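Type II 3-hydroxyacyl-CoA dehydrogenase (Thermus thermophilus, PDB 1UAY) probably catalyses the NAD-dependent oxidation of 3-hydroxyacyl-CoA to 3-ketoacyl-CoA, a step of fatty acid beta-oxidation, as a member of the short-chain dehydrogenase family. Local coordinates at residues L103-V108 against G153-L158; P178-T183 against S196-V201. All blocks are in the same frame, centred on the assembly; numbering follows the deposited sequence. Where two conformers were deposited one is given.

Contact 1. Residues L103-V108 against G153-L158; sequences LGTFNV and GGVVAL
F106 and L158 make the clearest apolar contact between helices 91-116 and 146-166. The CD1 methyl of L158 meets the rim of the phenyl ring at F106 CD1, 4.1 Å away and near the ring plane, so the ring receives it at an edge. The two side chains cross at about a right angle. With F106 CG anti to its own N (chi1 180°), the ring lies beside the helix and offers that edge to L158.

A second group of van der Waals contacts centres on T105, with T105 CA 7.3 Å from V155 CA. T105 CG2 lies 4.4 Å from L158 CD2, while T105 OG1 comes no nearer than 4.2 Å to V155 CG2. The hydroxyl's polar partner is N101 O, in the preceding turn of its own helix. T105 and V155 both touch N132 of strand 128-133.

The axes of segments 103-108 and 153-158 come within 10.1 Å, their N-to-C directions 30° apart, and 162 Å² is buried in total. F106 also stacks on F94, and L158 packs on A146, both of the second subunit, consistent with the four-helix interface of short-chain dehydrogenases. With no hydrogen bond joining the segments and the threonine hydroxyl satisfied locally, what links them directly is loose apolar packing.

Contact 2. Residues P178-T183 against S196-V201; sequences PGLFDT and SLAAQV
L180 reaches the 196-201 segment because its CG is turned anti to the backbone N (chi1 -158°) and, with chi2 at 64°, CD2 continues the chain outward from CA. That methyl does the touching. It stands over the face of the peptide bond joining L197 to A198, 3.5 Å from A198 N and 3.7 Å from L197 C, and the CA of A198 is almost as near. The flanking side chains add lighter contacts: L180 CD2 is 3.9 Å from L197 CB and 4.1 Å from A198 CB. L180 was deposited in two conformers, and these distances hold for the one described.

V201 closes in more loosely, its CG2 being 4.5 Å from L180 CB. It comes round to this side because the chain reverses in a type I turn from A198 to V201, closed by the bond from V201 N to A198 O (3.2 Å). Of the 144 Å² buried between the segments, L180 accounts for 85 Å². No hydrogen bond passes between them.

Other neighbours surround the leucine. Its side chain also touches L207 and, on helix 184-187, L185 and L186, while its backbone is hydrogen-bonded to G208. At the end of the same loop, T183 takes the N-cap position of the following helix.

The loop begins with P178 and G179 at the end of strand 171-178. A Pro-Gly pair at the end of the sixth strand of the Rossmann-type sheet, followed by a short helical excursion, is the familiar layout of short-chain dehydrogenases, where this region commonly closes over the substrate site; the helix 191-198 packed here probably belongs to that lid.

How the contacts relate
Contact 1 is the deeper: its centre is about 9 Å from the centre of the chain, and all four touching residues are buried. Contact 2, about 17 Å out, is buried at L180 and L197 but has A198 partly exposed. Their centres are about 22 Å apart. They share no element, yet follow in series, since helix 146-166 of contact 1 precedes strand 171-178, from which the loop of contact 2 departs. Both are apolar, but contact 1 sets side chain on side chain between two long helices and adjoins the second subunit, whereas contact 2 sets side chain largely on backbone, joining an irregular loop to the end of helix 191-198, with F181 nearby meeting M225 of the third subunit.

Contact 1. Residues L103-V108 against G153-L158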
loop_
_atom_site.group_PDB
_atom_site.type_symbol
_atom_site.label_atom_id
_atom_site.label_comp_id
_atom_site.label_asym_id
_atom_site.label_seq_id
_atom_site.Cartn_x
_atom_site.Cartn_y
_atom_site.Cartn_z
ATOM N N LEU A 103 -20.042 0.479 9.473
ATOM C CA LEU A 103 -21.355 -0.079 9.187
ATOM C C LEU A 103 -22.253 0.980 8.542
ATOM O O LEU A 103 -23.006 0.678 7.618
ATOM C CB LEU A 103 -21.995 -0.643 10.462
ATOM C CG LEU A 103 -23.375 -1.274 10.241
ATOM C CD1 LEU A 103 -23.538 -2.517 11.110
ATOM C CD2 LEU A 103 -24.447 -0.240 10.541
ATOM N N GLY A 104 -22.166 2.220 9.016
ATOM C CA GLY A 104 -22.970 3.285 8.437
ATOM C C GLY A 104 -22.657 3.472 6.960
ATOM O O GLY A 104 -23.557 3.640 6.138
ATOM N N THR A 105 -21.373 3.449 6.617
ATOM C CA THR A 105 -20.956 3.603 5.230
ATOM C C THR A 105 -21.447 2.427 4.389
ATOM O O THR A 105 -21.904 2.612 3.261
ATOM C CB THR A 105 -19.423 3.728 5.137
ATOM O OG1 THR A 105 -19.026 4.997 5.670
ATOM C CG2 THR A 105 -18.951 3.619 3.702
ATOM N N PHE A 106 -21.369 1.218 4.940
ATOM C CA PHE A 106 -21.830 0.036 4.220
ATOM C C PHE A 106 -23.346 0.098 4.045
ATOM O O PHE A 106 -23.884 -0.276 2.999
ATOM C CB PHE A 106 -21.473 -1.239 4.983
ATOM C CG PHE A 106 -21.926 -2.495 4.292
ATOM C CD1 PHE A 106 -21.278 -2.935 3.143
ATOM C CD2 PHE A 106 -23.014 -3.222 4.769
ATOM C CE1 PHE A 106 -21.709 -4.081 2.476
ATOM C CE2 PHE A 106 -23.451 -4.370 4.106
ATOM C CZ PHE A 106 -22.796 -4.797 2.957
ATOM N N ASN A 107 -24.029 0.579 5.079
ATOM C CA ASN A 107 -25.481 0.686 5.055
ATOM C C ASN A 107 -25.912 1.631 3.933
ATOM O O ASN A 107 -26.819 1.321 3.160
ATOM C CB ASN A 107 -25.972 1.186 6.422
ATOM C CG ASN A 107 -27.435 0.887 6.668
ATOM O OD1 ASN A 107 -27.972 -0.106 6.175
ATOM N ND2 ASN A 107 -28.085 1.735 7.456
ATOM N N VAL A 108 -25.253 2.777 3.832
ATOM C CA VAL A 108 -25.579 3.741 2.790
ATOM C C VAL A 108 -25.268 3.161 1.409
ATOM O O VAL A 108 -26.055 3.299 0.471
ATOM C CB VAL A 108 -24.787 5.051 3.003
ATOM C CG1 VAL A 108 -24.933 5.970 1.795
ATOM C CG2 VAL A 108 -25.289 5.746 4.265
ATOM N N GLY A 153 -10.082 1.740 7.976
ATOM C CA GLY A 153 -9.417 0.701 7.210
ATOM C C GLY A 153 -10.472 -0.198 6.581
ATOM O O GLY A 153 -10.283 -0.737 5.485
ATOM N N GLY A 154 -11.589 -0.370 7.282
ATOM C CA GLY A 154 -12.669 -1.186 6.758
ATOM C C GLY A 154 -13.277 -0.516 5.540
ATOM O O GLY A 154 -13.604 -1.179 4.555
ATOM N N VAL A 155 -13.432 0.805 5.604
ATOM C CA VAL A 155 -13.993 1.551 4.485
ATOM C C VAL A 155 -13.060 1.420 3.282
ATOM O O VAL A 155 -13.508 1.198 2.157
ATOM C CB VAL A 155 -14.178 3.040 4.844
ATOM C CG1 VAL A 155 -14.615 3.817 3.615
ATOM C CG2 VAL A 155 -15.221 3.186 5.950
ATOM N N VAL A 156 -11.761 1.551 3.524
ATOM C CA VAL A 156 -10.780 1.422 2.453
ATOM C C VAL A 156 -10.885 0.060 1.762
ATOM O O VAL A 156 -10.951 -0.014 0.534
ATOM C CB VAL A 156 -9.344 1.595 2.997
ATOM C CG1 VAL A 156 -8.322 1.111 1.971
ATOM C CG2 VAL A 156 -9.100 3.057 3.335
ATOM N N ALA A 157 -10.918 -1.010 2.553
ATOM C CA ALA A 157 -10.986 -2.369 2.018
ATOM C C ALA A 157 -12.293 -2.688 1.298
ATOM O O ALA A 157 -12.329 -3.564 0.434
ATOM C CB ALA A 157 -10.746 -3.373 3.140
ATOM N N LEU A 158 -13.361 -1.986 1.659
ATOM C CA LEU A 158 -14.667 -2.188 1.042
ATOM C C LEU A 158 -14.703 -1.686 -0.402
ATOM O O LEU A 158 -15.424 -2.224 -1.248
ATOM C CB LEU A 158 -15.732 -1.445 1.858
ATOM C CG LEU A 158 -17.132 -1.302 1.260
ATOM C CD1 LEU A 158 -17.753 -2.681 1.092
ATOM C CD2 LEU A 158 -17.993 -0.432 2.170
#

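Contact 2. Residues P178-T183 against S196-V201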
loop_
_atom_site.group_PDB
_atom_site.type_symbol
_atom_site.label_atom_id
_atom_site.label_comp_id
_atom_site.label_asym_id
_atom_site.label_seq_id
_atom_site.Cartn_x
_atom_site.Cartn_y
_atom_site.Cartn_z
ATOM N N PRO A 178 -9.224 11.707 3.465
ATOM C CA PRO A 178 -8.731 13.021 3.869
ATOM C C PRO A 178 -7.631 12.970 4.914
ATOM O O PRO A 178 -7.565 12.049 5.732
ATOM C CB PRO A 178 -9.972 13.712 4.435
ATOM C CG PRO A 178 -11.123 12.969 3.813
ATOM C CD PRO A 178 -10.639 11.545 3.835
ATOM N N GLY A 179 -6.772 13.981 4.863
ATOM C CA GLY A 179 -5.719 14.123 5.844
ATOM C C GLY A 179 -6.329 14.969 6.947
ATOM O O GLY A 179 -7.444 14.695 7.391
ATOM N N LEU A 180 -5.635 16.019 7.368
ATOM C CA LEU A 180 -6.147 16.863 8.440
ATOM C C LEU A 180 -7.060 17.989 7.965
ATOM O O LEU A 180 -6.618 18.933 7.307
ATOM C CB LEU A 180 -4.985 17.458 9.236
ATOM C CG LEU A 180 -5.306 17.921 10.658
ATOM C CD1 LEU A 180 -5.709 16.724 11.509
ATOM C CD2 LEU A 180 -4.089 18.603 11.260
ATOM N N PHE A 181 -8.342 17.865 8.301
ATOM C CA PHE A 181 -9.361 18.857 7.969
ATOM C C PHE A 181 -10.127 19.119 9.262
ATOM O O PHE A 181 -9.852 18.504 10.289
ATOM C CB PHE A 181 -10.365 18.322 6.936
ATOM C CG PHE A 181 -9.846 18.260 5.528
ATOM C CD1 PHE A 181 -8.930 17.286 5.145
ATOM C CD2 PHE A 181 -10.314 19.153 4.568
ATOM C CE1 PHE A 181 -8.494 17.200 3.822
ATOM C CE2 PHE A 181 -9.884 19.077 3.244
ATOM C CZ PHE A 181 -8.972 18.097 2.870
ATOM N N ASP A 182 -11.098 20.022 9.204
ATOM C CA ASP A 182 -11.920 20.328 10.368
ATOM C C ASP A 182 -13.003 19.253 10.439
ATOM O O ASP A 182 -14.126 19.456 9.982
ATOM C CB ASP A 182 -12.559 21.705 10.203
ATOM C CG ASP A 182 -13.385 22.110 11.403
ATOM O OD1 ASP A 182 -14.183 23.061 11.273
ATOM O OD2 ASP A 182 -13.232 21.483 12.474
ATOM N N THR A 183 -12.652 18.105 11.011
ATOM C CA THR A 183 -13.570 16.977 11.125
ATOM C C THR A 183 -13.603 16.444 12.556
ATOM O O THR A 183 -12.867 16.923 13.418
ATOM C CB THR A 183 -13.129 15.834 10.196
ATOM O OG1 THR A 183 -11.874 15.313 10.651
ATOM C CG2 THR A 183 -12.973 16.338 8.768
ATOM N N SER A 196 0.234 20.729 16.915
ATOM C CA SER A 196 1.305 19.806 16.561
ATOM C C SER A 196 0.945 18.927 15.366
ATOM O O SER A 196 1.813 18.575 14.569
ATOM C CB SER A 196 1.676 18.929 17.763
ATOM O OG SER A 196 0.579 18.149 18.197
ATOM N N LEU A 197 -0.330 18.578 15.234
ATOM C CA LEU A 197 -0.756 17.745 14.117
ATOM C C LEU A 197 -0.685 18.546 12.821
ATOM O O LEU A 197 -0.163 18.073 11.814
ATOM C CB LEU A 197 -2.183 17.234 14.343
ATOM C CG LEU A 197 -2.373 15.713 14.316
ATOM C CD1 LEU A 197 -1.996 15.165 12.950
ATOM C CD2 LEU A 197 -1.520 15.068 15.394
ATOM N N ALA A 198 -1.203 19.769 12.853
ATOM C CA ALA A 198 -1.187 20.625 11.676
ATOM C C ALA A 198 0.246 20.887 11.223
ATOM O O ALA A 198 0.515 20.995 10.028
ATOM C CB ALA A 198 -1.892 21.942 11.977
ATOM N N ALA A 199 1.164 20.980 12.182
ATOM C CA ALA A 199 2.568 21.240 11.877
ATOM C C ALA A 199 3.241 20.111 11.097
ATOM O O ALA A 199 4.311 20.303 10.519
ATOM C CB ALA A 199 3.337 21.511 13.168
ATOM N N GLN A 200 2.621 18.936 11.078
ATOM C CA GLN A 200 3.184 17.792 10.363
ATOM C C GLN A 200 2.869 17.781 8.869
ATOM O O GLN A 200 3.488 17.035 8.113
ATOM C CB GLN A 200 2.684 16.483 10.980
ATOM C CG GLN A 200 3.218 16.207 12.372
ATOM C CD GLN A 200 2.818 14.836 12.878
ATOM O OE1 GLN A 200 3.010 13.830 12.194
ATOM N NE2 GLN A 200 2.266 14.785 14.084
ATOM N N VAL A 201 1.917 18.605 8.444
ATOM C CA VAL A 201 1.519 18.654 7.038
ATOM C C VAL A 201 2.535 19.409 6.186
ATOM O O VAL A 201 2.751 20.604 6.385
ATOM C CB VAL A 201 0.141 19.333 6.875
ATOM C CG1 VAL A 201 -0.317 19.229 5.426
ATOM C CG2 VAL A 201 -0.880 18.684 7.804
#